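Local coordinates for putative NAD(P)H-flavin oxidoreductase (Neisseria meningitidis serogroup A / serotype 4A, PDB 6WT2), which probably uses NAD(P)H and bound FMN to reduce nitro compounds such as chloramphenicol, as an NfsB-like member of the nitroreductase family, at residues E34-Q37 with F38-L42; T5-D8 with R9-L13; H24-A27 with A28-I31; E179-S183 with G184-L188. All blocks are in the same frame, centred on the assembly; numbering follows the deposited sequence. Where two conformers were deposited one is given.

Interaction 1: residues E34-Q37 with F38-L42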
ATOM      1  N   GLU A  34      15.950  -1.151  19.081  1.00 27.75           N
ATOM      2  CA  GLU A  34      16.063  -2.353  18.261  1.00 26.00           C
ATOM      3  C   GLU A  34      14.724  -2.742  17.648  1.00 25.26           C
ATOM      4  O   GLU A  34      14.661  -3.112  16.468  1.00 23.71           O
ATOM      5  CB  GLU A  34      16.619  -3.510  19.096  1.00 33.12           C
ATOM      6  CG  GLU A  34      18.072  -3.313  19.569  1.00 47.18           C
ATOM      7  CD  GLU A  34      18.232  -2.271  20.688  1.00 52.91           C
ATOM      8  OE1 GLU A  34      17.217  -1.849  21.301  1.00 39.14           O
ATOM      9  OE2 GLU A  34      19.393  -1.872  20.953  1.00 59.44           O
ATOM     10  N   ASP A  35      13.643  -2.690  18.430  1.00 21.71           N
ATOM     11  CA  ASP A  35      12.341  -3.047  17.874  1.00 21.51           C
ATOM     12  C   ASP A  35      11.925  -2.071  16.781  1.00 23.85           C
ATOM     13  O   ASP A  35      11.371  -2.478  15.750  1.00 24.47           O
ATOM     14  CB  ASP A  35      11.276  -3.098  18.972  1.00 28.90           C
ATOM     15  CG  ASP A  35      11.335  -4.380  19.779  1.00 37.91           C
ATOM     16  OD1 ASP A  35      12.140  -5.276  19.434  1.00 40.39           O
ATOM     17  OD2 ASP A  35      10.582  -4.484  20.770  1.00 36.85           O
ATOM     18  N   PHE A  36      12.195  -0.781  16.979  1.00 24.24           N
ATOM     19  CA  PHE A  36      11.799   0.177  15.959  1.00 27.15           C
ATOM     20  C   PHE A  36      12.649   0.052  14.704  1.00 24.43           C
ATOM     21  O   PHE A  36      12.143   0.289  13.602  1.00 25.43           O
ATOM     22  CB  PHE A  36      11.860   1.620  16.463  1.00 27.66           C
ATOM     23  CG  PHE A  36      11.108   2.550  15.565  1.00 25.67           C
ATOM     24  CD1 PHE A  36       9.725   2.488  15.506  1.00 28.59           C
ATOM     25  CD2 PHE A  36      11.773   3.398  14.704  1.00 26.98           C
ATOM     26  CE1 PHE A  36       9.014   3.296  14.636  1.00 29.74           C
ATOM     27  CE2 PHE A  36      11.062   4.211  13.830  1.00 23.02           C
ATOM     28  CZ  PHE A  36       9.690   4.159  13.800  1.00 22.78           C
ATOM     29  N   GLN A  37      13.930  -0.307  14.845  1.00 24.40           N
ATOM     30  CA  GLN A  37      14.746  -0.562  13.661  1.00 26.42           C
ATOM     31  C   GLN A  37      14.151  -1.689  12.832  1.00 23.73           C
ATOM     32  O   GLN A  37      14.222  -1.671  11.597  1.00 22.23           O
ATOM     33  CB  GLN A  37      16.180  -0.915  14.052  1.00 26.90           C
ATOM     34  CG  GLN A  37      16.957   0.202  14.721  1.00 40.40           C
ATOM     35  CD  GLN A  37      17.473   1.244  13.739  1.00 52.08           C
ATOM     36  OE1 GLN A  37      17.983   0.906  12.667  1.00 56.73           O
ATOM     37  NE2 GLN A  37      17.346   2.521  14.105  1.00 42.49           N
ATOM     38  N   PHE A  38      13.617  -2.713  13.503  1.00 22.70           N
ATOM     39  CA  PHE A  38      12.939  -3.802  12.803  1.00 21.05           C
ATOM     40  C   PHE A  38      11.747  -3.283  12.003  1.00 26.15           C
ATOM     41  O   PHE A  38      11.532  -3.694  10.856  1.00 21.99           O
ATOM     42  CB  PHE A  38      12.523  -4.873  13.817  1.00 20.68           C
ATOM     43  CG  PHE A  38      11.274  -5.646  13.443  1.00 20.61           C
ATOM     44  CD1 PHE A  38      11.325  -6.676  12.514  1.00 26.34           C
ATOM     45  CD2 PHE A  38      10.056  -5.358  14.055  1.00 21.62           C
ATOM     46  CE1 PHE A  38      10.179  -7.388  12.186  1.00 27.86           C
ATOM     47  CE2 PHE A  38       8.904  -6.068  13.731  1.00 25.47           C
ATOM     48  CZ  PHE A  38       8.965  -7.079  12.796  1.00 30.90           C
ATOM     49  N   ILE A  39      10.983  -2.352  12.578  1.00 20.61           N
ATOM     50  CA  ILE A  39       9.840  -1.777  11.868  1.00 25.74           C
ATOM     51  C   ILE A  39      10.311  -0.997  10.641  1.00 25.75           C
ATOM     52  O   ILE A  39       9.776  -1.154   9.537  1.00 21.07           O
ATOM     53  CB  ILE A  39       9.013  -0.896  12.821  1.00 19.91           C
ATOM     54  CG1 ILE A  39       8.397  -1.751  13.933  1.00 20.25           C
ATOM     55  CG2 ILE A  39       7.927  -0.149  12.064  1.00 19.73           C
ATOM     56  CD1 ILE A  39       7.717  -0.911  15.022  1.00 21.43           C
ATOM     57  N   LEU A  40      11.322  -0.140  10.811  1.00 21.71           N
ATOM     58  CA  LEU A  40      11.849   0.585   9.653  1.00 19.30           C
ATOM     59  C   LEU A  40      12.336  -0.380   8.580  1.00 21.94           C
ATOM     60  O   LEU A  40      12.219  -0.103   7.376  1.00 18.98           O
ATOM     61  CB  LEU A  40      12.984   1.522  10.073  1.00 19.49           C
ATOM     62  CG  LEU A  40      12.638   2.681  11.015  1.00 23.24           C
ATOM     63  CD1 LEU A  40      13.927   3.317  11.558  1.00 24.40           C
ATOM     64  CD2 LEU A  40      11.794   3.735  10.311  1.00 21.95           C
ATOM     65  N   GLU A  41      12.891  -1.517   8.995  1.00 22.75           N
ATOM     66  CA  GLU A  41      13.424  -2.459   8.016  1.00 25.55           C
ATOM     67  C   GLU A  41      12.311  -3.052   7.165  1.00 23.46           C
ATOM     68  O   GLU A  41      12.501  -3.289   5.965  1.00 24.93           O
ATOM     69  CB  GLU A  41      14.219  -3.559   8.714  1.00 28.88           C
ATOM     70  CG  GLU A  41      15.042  -4.407   7.758  1.00 34.26           C
ATOM     71  CD  GLU A  41      16.194  -3.629   7.120  1.00 46.60           C
ATOM     72  OE1 GLU A  41      16.736  -2.703   7.774  1.00 38.21           O
ATOM     73  OE2 GLU A  41      16.556  -3.949   5.961  1.00 45.46           O
ATOM     74  N   LEU A  42      11.135  -3.279   7.757  1.00 19.51           N
ATOM     75  CA  LEU A  42      10.021  -3.781   6.965  1.00 22.09           C
ATOM     76  C   LEU A  42       9.660  -2.805   5.858  1.00 23.08           C
ATOM     77  O   LEU A  42       9.322  -3.216   4.743  1.00 23.37           O
ATOM     78  CB  LEU A  42       8.811  -4.052   7.860  1.00 23.44           C
ATOM     79  CG  LEU A  42       9.054  -5.051   8.988  1.00 23.84           C
ATOM     80  CD1 LEU A  42       7.911  -4.999   9.994  1.00 26.04           C
ATOM     81  CD2 LEU A  42       9.206  -6.452   8.427  1.00 33.04           C
TER
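E34-Q37 and F38-L42 are consecutive turns of the alpha-helix 33-44, held by four i to i+4 backbone bonds in which the carbonyls of E34, D35, F36 and Q37 accept from F38, I39, L40 and E41. The bond from L40 N to F36 O is short and almost straight, at 2.9 Å and 170°. On the face of the helix turned into the protein, F36 packs against the two residues that follow it by three and four positions. Its ring is brought over the next turn because CG stands anti to the backbone N (chi1 -164°). There L40 slants in beside the CD2-CE2 flank of the ring, with both CG and CD2 3.6 Å from F36 CE2. At the CD1 flank I39 approaches at about a right angle, and its terminal CD1 lies 4.0 Å from F36 CD1. H85 stacks on the F36 ring, while I39 also packs on M156 and A160 of helix 138-162. Another face of the helix meets the second subunit: D35 makes a salt bridge with R9 of that subunit through OD1, and F38 packs on its V12. F38 swings away from F36, leaving its ring edge beside the preceding turn. D35 O, which already accepts from I39 N, lies in the plane of that ring, 3.6 Å from F38 CD2.

Interaction 2: residues T5-D8 with R9-L13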
ATOM      1  N   THR A   5      12.144 -19.514   5.364  1.00 61.04           N
ATOM      2  CA  THR A   5      11.661 -19.972   6.665  1.00 47.70           C
ATOM      3  C   THR A   5      10.151 -19.768   6.666  1.00 34.22           C
ATOM      4  O   THR A   5       9.666 -18.632   6.661  1.00 37.87           O
ATOM      5  CB  THR A   5      12.338 -19.229   7.816  1.00 45.28           C
ATOM      6  OG1 THR A   5      11.648 -18.003   8.086  1.00 40.91           O
ATOM      7  CG2 THR A   5      13.791 -18.924   7.467  1.00 55.03           C
ATOM      8  N   VAL A   6       9.410 -20.865   6.637  1.00 38.85           N
ATOM      9  CA  VAL A   6       7.993 -20.840   6.305  1.00 35.36           C
ATOM     10  C   VAL A   6       7.176 -20.989   7.579  1.00 30.71           C
ATOM     11  O   VAL A   6       7.467 -21.851   8.418  1.00 33.34           O
ATOM     12  CB  VAL A   6       7.654 -21.940   5.288  1.00 39.71           C
ATOM     13  CG1 VAL A   6       6.163 -21.958   4.986  1.00 37.11           C
ATOM     14  CG2 VAL A   6       8.457 -21.718   4.020  1.00 45.32           C
ATOM     15  N   LEU A   7       6.160 -20.149   7.725  1.00 28.27           N
ATOM     16  CA  LEU A   7       5.211 -20.248   8.821  1.00 27.80           C
ATOM     17  C   LEU A   7       3.901 -20.869   8.338  1.00 32.04           C
ATOM     18  O   LEU A   7       3.506 -20.718   7.178  1.00 28.90           O
ATOM     19  CB  LEU A   7       4.935 -18.868   9.415  1.00 31.35           C
ATOM     20  CG  LEU A   7       6.160 -18.076   9.874  1.00 30.27           C
ATOM     21  CD1 LEU A   7       5.714 -16.766  10.503  1.00 28.49           C
ATOM     22  CD2 LEU A   7       6.967 -18.913  10.849  1.00 30.37           C
ATOM     23  N   ASP A   8       3.219 -21.566   9.242  1.00 28.48           N
ATOM     24  CA  ASP A   8       1.908 -22.097   8.898  1.00 28.74           C
ATOM     25  C   ASP A   8       0.930 -20.944   8.690  1.00 29.10           C
ATOM     26  O   ASP A   8       0.957 -19.950   9.423  1.00 26.34           O
ATOM     27  CB  ASP A   8       1.410 -23.044   9.987  1.00 39.13           C
ATOM     28  CG  ASP A   8       0.201 -23.848   9.545  1.00 64.66           C
ATOM     29  OD1 ASP A   8      -0.936 -23.336   9.660  1.00 70.05           O
ATOM     30  OD2 ASP A   8       0.392 -24.985   9.052  1.00 71.67           O
ATOM     31  N   ARG A   9       0.071 -21.073   7.674  1.00 27.32           N
ATOM     32  CA  ARG A   9      -0.794 -19.955   7.308  1.00 30.04           C
ATOM     33  C   ARG A   9      -1.777 -19.596   8.421  1.00 26.32           C
ATOM     34  O   ARG A   9      -2.186 -18.436   8.530  1.00 25.40           O
ATOM     35  CB  ARG A   9      -1.549 -20.253   6.005  1.00 34.87           C
ATOM     36  CG  ARG A   9      -2.611 -21.329   6.100  1.00 36.05           C
ATOM     37  CD  ARG A   9      -3.562 -21.288   4.899  1.00 34.97           C
ATOM     38  NE  ARG A   9      -4.789 -22.029   5.183  1.00 42.81           N
ATOM     39  CZ  ARG A   9      -4.997 -23.290   4.827  1.00 46.58           C
ATOM     40  NH1 ARG A   9      -4.065 -23.956   4.160  1.00 55.83           N
ATOM     41  NH2 ARG A   9      -6.135 -23.888   5.139  1.00 48.98           N
ATOM     42  N   GLU A  10      -2.175 -20.558   9.255  1.00 30.59           N
ATOM     43  CA  GLU A  10      -3.067 -20.202  10.357  1.00 33.28           C
ATOM     44  C   GLU A  10      -2.333 -19.379  11.408  1.00 38.20           C
ATOM     45  O   GLU A  10      -2.938 -18.505  12.043  1.00 29.39           O
ATOM     46  CB  GLU A  10      -3.680 -21.453  10.979  1.00 39.37           C
ATOM     47  CG  GLU A  10      -4.603 -22.228  10.043  1.00 44.53           C
ATOM     48  CD  GLU A  10      -5.940 -21.530   9.770  1.00 55.93           C
ATOM     49  OE1 GLU A  10      -6.178 -20.415  10.291  1.00 53.55           O
ATOM     50  OE2 GLU A  10      -6.764 -22.111   9.025  1.00 61.67           O
ATOM     51  N   GLN A  11      -1.034 -19.647  11.588  1.00 27.13           N
ATOM     52  CA  GLN A  11      -0.187 -18.830  12.452  1.00 26.47           C
ATOM     53  C   GLN A  11      -0.003 -17.432  11.873  1.00 29.12           C
ATOM     54  O   GLN A  11      -0.064 -16.434  12.604  1.00 29.92           O
ATOM     55  CB  GLN A  11       1.168 -19.528  12.633  1.00 34.59           C
ATOM     56  CG  GLN A  11       2.196 -18.817  13.511  1.00 34.88           C
ATOM     57  CD  GLN A  11       3.530 -19.576  13.571  1.00 48.33           C
ATOM     58  OE1 GLN A  11       3.791 -20.470  12.757  1.00 54.70           O
ATOM     59  NE2 GLN A  11       4.373 -19.221  14.535  1.00 50.35           N
ATOM     60  N   VAL A  12       0.215 -17.340  10.559  1.00 24.09           N
ATOM     61  CA  VAL A  12       0.321 -16.033   9.915  1.00 22.81           C
ATOM     62  C   VAL A  12      -0.966 -15.241  10.106  1.00 24.90           C
ATOM     63  O   VAL A  12      -0.949 -14.097  10.574  1.00 24.50           O
ATOM     64  CB  VAL A  12       0.667 -16.189   8.429  1.00 23.46           C
ATOM     65  CG1 VAL A  12       0.549 -14.847   7.713  1.00 23.25           C
ATOM     66  CG2 VAL A  12       2.061 -16.774   8.281  1.00 23.33           C
ATOM     67  N   LEU A  13      -2.103 -15.839   9.739  1.00 25.82           N
ATOM     68  CA  LEU A  13      -3.377 -15.137   9.864  1.00 28.88           C
ATOM     69  C   LEU A  13      -3.638 -14.712  11.309  1.00 30.65           C
ATOM     70  O   LEU A  13      -4.075 -13.579  11.560  1.00 23.36           O
ATOM     71  CB  LEU A  13      -4.509 -16.029   9.344  1.00 24.94           C
ATOM     72  CG  LEU A  13      -5.921 -15.445   9.301  1.00 32.02           C
ATOM     73  CD1 LEU A  13      -5.981 -14.252   8.358  1.00 35.93           C
ATOM     74  CD2 LEU A  13      -6.934 -16.518   8.907  1.00 29.31           C
TER
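D8 is the N-cap of helix 9-16, and L7, just before the cap, and V12, four residues after it, close a hydrophobic staple over the first turn. D8 accepts two hydrogen bonds. Its side chain takes up one of the N-H groups left without a helical carbonyl at the start of the helix: D8 OD1 accepts from E10 N at 3.1 Å, on the anti side of the carboxylate and 27° out of its plane. A chi1 of -168° turns the carboxylate away from the D8 backbone N and forward over the helix start. The backbone carbonyl of D8 makes the first regular helical bond, accepting from V12 N at 2.9 Å. The apolar part lies on the other side of D8, where L7 CB meets V12 CG2 at 3.7 Å. L7 also packs on M162 of the second subunit and makes backbone hydrogen bonds to that chain, so the residue before the cap lies in the dimer interface. The straight side chain of Q11 runs back from the first turn toward the segment before the helix, and its OE1 ends 3.9 Å from L7 CB.

Interaction 3: residues H24-A27 with A28-I31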
ATOM      1  N   HIS A  24      -5.075   5.559  21.068  1.00 27.40           N
ATOM      2  CA  HIS A  24      -4.731   5.943  22.435  1.00 27.55           C
ATOM      3  C   HIS A  24      -3.688   4.976  22.959  1.00 26.64           C
ATOM      4  O   HIS A  24      -3.987   3.804  23.210  1.00 28.04           O
ATOM      5  CB  HIS A  24      -5.965   5.940  23.335  1.00 29.81           C
ATOM      6  CG  HIS A  24      -7.059   6.819  22.836  1.00 36.33           C
ATOM      7  ND1 HIS A  24      -7.016   8.190  22.949  1.00 40.75           N
ATOM      8  CD2 HIS A  24      -8.213   6.527  22.194  1.00 39.29           C
ATOM      9  CE1 HIS A  24      -8.112   8.705  22.419  1.00 43.21           C
ATOM     10  NE2 HIS A  24      -8.850   7.717  21.948  1.00 38.75           N
ATOM     11  N   TYR A  25      -2.478   5.476  23.154  1.00 25.93           N
ATOM     12  CA  TYR A  25      -1.351   4.653  23.543  1.00 25.30           C
ATOM     13  C   TYR A  25      -1.019   4.865  25.011  1.00 26.71           C
ATOM     14  O   TYR A  25      -1.430   5.851  25.625  1.00 27.89           O
ATOM     15  CB  TYR A  25      -0.126   4.986  22.695  1.00 23.96           C
ATOM     16  CG  TYR A  25      -0.290   4.701  21.221  1.00 25.72           C
ATOM     17  CD1 TYR A  25      -0.043   3.427  20.715  1.00 22.75           C
ATOM     18  CD2 TYR A  25      -0.664   5.706  20.330  1.00 22.79           C
ATOM     19  CE1 TYR A  25      -0.161   3.152  19.350  1.00 21.25           C
ATOM     20  CE2 TYR A  25      -0.791   5.443  18.969  1.00 22.09           C
ATOM     21  CZ  TYR A  25      -0.531   4.164  18.490  1.00 24.99           C
ATOM     22  OH  TYR A  25      -0.639   3.900  17.147  1.00 21.21           O
ATOM     23  N   ASP A  26      -0.271   3.916  25.563  1.00 28.82           N
ATOM     24  CA  ASP A  26       0.307   4.065  26.895  1.00 28.67           C
ATOM     25  C   ASP A  26       1.492   5.024  26.799  1.00 27.90           C
ATOM     26  O   ASP A  26       2.552   4.666  26.275  1.00 28.13           O
ATOM     27  CB  ASP A  26       0.722   2.702  27.444  1.00 29.02           C
ATOM     28  CG  ASP A  26       1.220   2.772  28.886  1.00 36.12           C
ATOM     29  OD1 ASP A  26       1.676   3.850  29.331  1.00 36.92           O
ATOM     30  OD2 ASP A  26       1.152   1.737  29.578  1.00 42.87           O
ATOM     31  N   ALA A  27       1.326   6.239  27.324  1.00 29.57           N
ATOM     32  CA  ALA A  27       2.353   7.264  27.172  1.00 32.95           C
ATOM     33  C   ALA A  27       3.675   6.895  27.836  1.00 35.94           C
ATOM     34  O   ALA A  27       4.718   7.457  27.474  1.00 35.82           O
ATOM     35  CB  ALA A  27       1.845   8.594  27.736  1.00 39.48           C
ATOM     36  N   ALA A  28       3.674   5.977  28.795  1.00 30.57           N
ATOM     37  CA  ALA A  28       4.915   5.614  29.460  1.00 34.55           C
ATOM     38  C   ALA A  28       5.701   4.522  28.739  1.00 37.66           C
ATOM     39  O   ALA A  28       6.868   4.304  29.080  1.00 42.01           O
ATOM     40  CB  ALA A  28       4.633   5.178  30.904  1.00 34.20           C
ATOM     41  N   ARG A  29       5.118   3.849  27.744  1.00 29.15           N
ATOM     42  CA  ARG A  29       5.743   2.692  27.116  1.00 31.05           C
ATOM     43  C   ARG A  29       6.400   3.080  25.793  1.00 28.43           C
ATOM     44  O   ARG A  29       5.714   3.477  24.847  1.00 29.02           O
ATOM     45  CB  ARG A  29       4.712   1.589  26.898  1.00 32.23           C
ATOM     46  CG  ARG A  29       4.380   0.823  28.156  1.00 38.85           C
ATOM     47  CD  ARG A  29       4.897  -0.594  28.039  1.00 47.52           C
ATOM     48  NE  ARG A  29       3.880  -1.498  27.521  1.00 43.17           N
ATOM     49  CZ  ARG A  29       4.140  -2.612  26.843  1.00 48.99           C
ATOM     50  NH1 ARG A  29       5.390  -2.964  26.565  1.00 48.15           N
ATOM     51  NH2 ARG A  29       3.141  -3.369  26.429  1.00 53.18           N
ATOM     52  N   LYS A  30       7.724   2.945  25.723  1.00 27.64           N
ATOM     53  CA  LYS A  30       8.484   3.274  24.523  1.00 26.86           C
ATOM     54  C   LYS A  30       8.906   2.003  23.791  1.00 26.94           C
ATOM     55  O   LYS A  30       9.335   1.028  24.414  1.00 27.51           O
ATOM     56  CB  LYS A  30       9.727   4.103  24.878  1.00 28.27           C
ATOM     57  CG  LYS A  30       9.418   5.397  25.641  1.00 34.58           C
ATOM     58  CD  LYS A  30       8.496   6.285  24.824  1.00 38.68           C
ATOM     59  CE  LYS A  30       7.885   7.402  25.645  1.00 33.34           C
ATOM     60  NZ  LYS A  30       6.977   8.218  24.788  1.00 30.54           N
ATOM     61  N   ILE A  31       8.788   2.025  22.466  1.00 25.07           N
ATOM     62  CA  ILE A  31       9.356   0.965  21.643  1.00 26.52           C
ATOM     63  C   ILE A  31      10.871   1.059  21.716  1.00 26.51           C
ATOM     64  O   ILE A  31      11.438   2.151  21.577  1.00 27.08           O
ATOM     65  CB  ILE A  31       8.862   1.093  20.193  1.00 25.51           C
ATOM     66  CG1 ILE A  31       7.325   0.991  20.120  1.00 22.22           C
ATOM     67  CG2 ILE A  31       9.511   0.052  19.317  1.00 23.52           C
ATOM     68  CD1 ILE A  31       6.751   1.584  18.843  1.00 21.23           C
TER
HETATM   69  O   HOH W   1       3.124   3.428  23.798  1.00 23.13           O
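D26 and R29 form the tight part of this contact, the two ends of a sharp reversal in the loop between helices 9-16 and 33-44. R29 N donates to D26 O at 3.1 Å in a nearly straight bond (166°), although the donor sits well above the carbonyl plane, 52° out of it. The side chain of D26 adds a second bond: extended from the main chain at a chi1 of -175°, it lets OD1 accept from A28 N at 3.0 Å, on its anti side. The other oxygen, OD2, rests 3.6 Å from the aliphatic CG of R29. Beyond that methylene the arginine turns off, its guanidinium plane nearly perpendicular to the carboxylate, and finds a cation-pi partner in Y204. In the inner curve of the turn a water bridges the two carbonyls, 2.8 Å from both D26 O and R29 O; with further acceptors in reach it cannot serve all of them at once. The solvent side, with A27, A28 and K30 exposed, is looser. K30 doubles back, its NZ 3.6 Å from A27 O, a loose approach not counted as a bond. An aspartate that accepts from the residue two further on at the head of such a reversal is characteristic of an Asx turn within a type I beta turn.

Interaction 4: residues E179-S183 with G184-L188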
ATOM      1  N   GLU A 179       3.426  19.817   5.111  0.52 26.09           N
ATOM      2  CA  GLU A 179       4.621  20.125   4.329  0.52 27.38           C
ATOM      3  C   GLU A 179       5.248  21.432   4.785  0.52 29.83           C
ATOM      4  O   GLU A 179       6.474  21.528   4.914  0.52 33.35           O
ATOM      5  CB  GLU A 179       4.294  20.189   2.833  0.52 30.90           C
ATOM      6  CG  GLU A 179       5.405  20.852   1.995  0.52 33.90           C
ATOM      7  CD  GLU A 179       5.205  20.712   0.488  0.52 35.97           C
ATOM      8  OE1 GLU A 179       5.109  19.568  -0.006  0.52 34.48           O
ATOM      9  OE2 GLU A 179       5.149  21.751  -0.204  0.52 35.04           O
ATOM     10  N   ARG A 180       4.425  22.451   5.039  1.00 26.51           N
ATOM     11  CA  ARG A 180       4.959  23.744   5.465  1.00 28.97           C
ATOM     12  C   ARG A 180       5.767  23.615   6.755  1.00 36.28           C
ATOM     13  O   ARG A 180       6.880  24.139   6.857  1.00 43.20           O
ATOM     14  CB  ARG A 180       3.820  24.748   5.642  1.00 30.80           C
ATOM     15  CG  ARG A 180       4.203  26.005   6.433  1.00 42.81           C
ATOM     16  CD  ARG A 180       2.982  26.861   6.743  1.00 55.79           C
ATOM     17  NE  ARG A 180       2.293  26.439   7.967  1.00 66.43           N
ATOM     18  CZ  ARG A 180       1.012  26.683   8.237  1.00 64.29           C
ATOM     19  NH1 ARG A 180       0.259  27.341   7.364  1.00 68.15           N
ATOM     20  NH2 ARG A 180       0.480  26.261   9.378  1.00 59.43           N
ATOM     21  N   VAL A 181       5.228  22.903   7.747  1.00 29.26           N
ATOM     22  CA  VAL A 181       5.899  22.782   9.038  1.00 28.06           C
ATOM     23  C   VAL A 181       7.126  21.876   8.937  1.00 27.52           C
ATOM     24  O   VAL A 181       8.221  22.230   9.396  1.00 27.54           O
ATOM     25  CB  VAL A 181       4.910  22.275  10.108  1.00 24.75           C
ATOM     26  CG1 VAL A 181       5.669  21.874  11.373  1.00 26.07           C
ATOM     27  CG2 VAL A 181       3.865  23.341  10.428  1.00 26.13           C
ATOM     28  N   LEU A 182       6.965  20.683   8.360  1.00 24.60           N
ATOM     29  CA  LEU A 182       8.087  19.748   8.322  1.00 22.05           C
ATOM     30  C   LEU A 182       9.210  20.249   7.424  1.00 26.79           C
ATOM     31  O   LEU A 182      10.393  20.111   7.767  1.00 26.35           O
ATOM     32  CB  LEU A 182       7.619  18.376   7.842  1.00 23.03           C
ATOM     33  CG  LEU A 182       6.636  17.629   8.735  1.00 22.72           C
ATOM     34  CD1 LEU A 182       6.406  16.229   8.166  1.00 23.76           C
ATOM     35  CD2 LEU A 182       7.138  17.547  10.168  1.00 25.76           C
ATOM     36  N   SER A 183       8.872  20.811   6.263  1.00 23.15           N
ATOM     37  CA  SER A 183       9.912  21.256   5.343  1.00 26.65           C
ATOM     38  C   SER A 183      10.293  22.718   5.536  1.00 33.69           C
ATOM     39  O   SER A 183      11.479  23.064   5.466  1.00 35.92           O
ATOM     40  CB  SER A 183       9.472  21.056   3.896  1.00 23.32           C
ATOM     41  OG  SER A 183      10.379  21.746   3.060  1.00 29.66           O
ATOM     42  N   GLY A 184       9.319  23.595   5.745  1.00 34.01           N
ATOM     43  CA  GLY A 184       9.639  25.003   5.820  1.00 31.31           C
ATOM     44  C   GLY A 184      10.138  25.405   7.191  1.00 36.90           C
ATOM     45  O   GLY A 184      11.192  26.026   7.319  1.00 43.17           O
ATOM     46  N   GLN A 185       9.385  25.041   8.229  1.00 29.84           N
ATOM     47  CA  GLN A 185       9.714  25.475   9.579  1.00 27.28           C
ATOM     48  C   GLN A 185      10.893  24.701  10.155  1.00 30.45           C
ATOM     49  O   GLN A 185      11.748  25.292  10.822  1.00 32.29           O
ATOM     50  CB  GLN A 185       8.483  25.337  10.484  1.00 30.55           C
ATOM     51  CG  GLN A 185       8.708  25.786  11.922  1.00 33.77           C
ATOM     52  CD  GLN A 185       7.435  25.777  12.749  1.00 39.52           C
ATOM     53  OE1 GLN A 185       6.327  25.692  12.213  1.00 40.37           O
ATOM     54  NE2 GLN A 185       7.589  25.871  14.063  1.00 39.83           N
ATOM     55  N   PHE A 186      10.980  23.392   9.904  1.00 25.94           N
ATOM     56  CA  PHE A 186      12.021  22.571  10.512  1.00 24.75           C
ATOM     57  C   PHE A 186      13.046  22.046   9.513  1.00 30.97           C
ATOM     58  O   PHE A 186      13.981  21.343   9.921  1.00 26.71           O
ATOM     59  CB  PHE A 186      11.386  21.415  11.297  1.00 24.88           C
ATOM     60  CG  PHE A 186      10.601  21.873  12.505  1.00 25.68           C
ATOM     61  CD1 PHE A 186      11.261  22.314  13.649  1.00 26.46           C
ATOM     62  CD2 PHE A 186       9.209  21.903  12.484  1.00 23.76           C
ATOM     63  CE1 PHE A 186      10.558  22.749  14.753  1.00 28.01           C
ATOM     64  CE2 PHE A 186       8.487  22.343  13.590  1.00 28.40           C
ATOM     65  CZ  PHE A 186       9.159  22.771  14.728  1.00 30.15           C
ATOM     66  N   GLY A 187      12.910  22.378   8.231  1.00 25.75           N
ATOM     67  CA  GLY A 187      13.945  22.080   7.252  1.00 23.97           C
ATOM     68  C   GLY A 187      14.316  20.617   7.155  1.00 27.51           C
ATOM     69  O   GLY A 187      15.492  20.290   6.960  1.00 31.05           O
ATOM     70  N   LEU A 188      13.333  19.723   7.271  1.00 22.89           N
ATOM     71  CA  LEU A 188      13.619  18.293   7.303  1.00 28.88           C
ATOM     72  C   LEU A 188      13.812  17.711   5.909  1.00 31.34           C
ATOM     73  O   LEU A 188      14.486  16.687   5.767  1.00 31.44           O
ATOM     74  CB  LEU A 188      12.496  17.539   8.020  1.00 26.35           C
ATOM     75  CG  LEU A 188      12.223  17.981   9.464  1.00 31.45           C
ATOM     76  CD1 LEU A 188      11.088  17.165  10.054  1.00 22.50           C
ATOM     77  CD2 LEU A 188      13.478  17.870  10.309  1.00 34.44           C
TER
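V181 and F186 lie side by side and point the same way at the C-terminal end of helix 175-185, where the chain widens into a pi-type turn. The widening brings together residues five apart: Q185 N donates to R180 O, and F186 N meets V181 O at 3.0 Å, nearly along the C=O axis. Five-residue spacing sets the valine branch against the aromatic ring. A chi1 of 168° places V181 CG1 opposite the backbone N, and this branch comes in at the ring edge, in its plane, 3.6 Å from F186 CE2. Q185, extended and parallel to V181, covers one face of the same ring with CG, off-centre and 3.8 Å above the plane, while its OE1 passes V181 CG2 at 3.8 Å. V181 and F186 are both held against helix 63-69, by I69 and I65 respectively. Past F186 the backbone leaves the helix at G187, whose phi is positive (57°). This turn carries L188 back along the last helical turn, where it slants across L182, CD1 to CD2 at 4.0 Å. I65 and F189 also pack on L182, and A224 of the second subunit touches L188. S183 OG bonds to F189 O, beyond the contact. The returning chain is tied by L188 N, which donates to L182 O at 3.0 Å. L188 CB and L188 CG each lie 3.3 Å from L182 O.

Interactions 1, 2 and 4 concern helices at different points of their length: the middle of 33-44, the start of 9-16 and the end of 175-185. Interaction 1 is the most buried, with regular backbone bonds and aromatic-aliphatic packing; interaction 3, a polar turn with water, is at the surface and leads into the same helix, its I31 CG2 lying 3.7 Å from F36 N. Interactions 1 and 2, nearest atoms about 10 Å apart within one chain, both face the second subunit, and the salt bridge between D35 and R9 of the second subunit joins interaction 1 of one subunit to interaction 2 of the other. Interaction 4, largely at the surface, lies beyond the chain's centre from interaction 2, their centres about 42 Å apart.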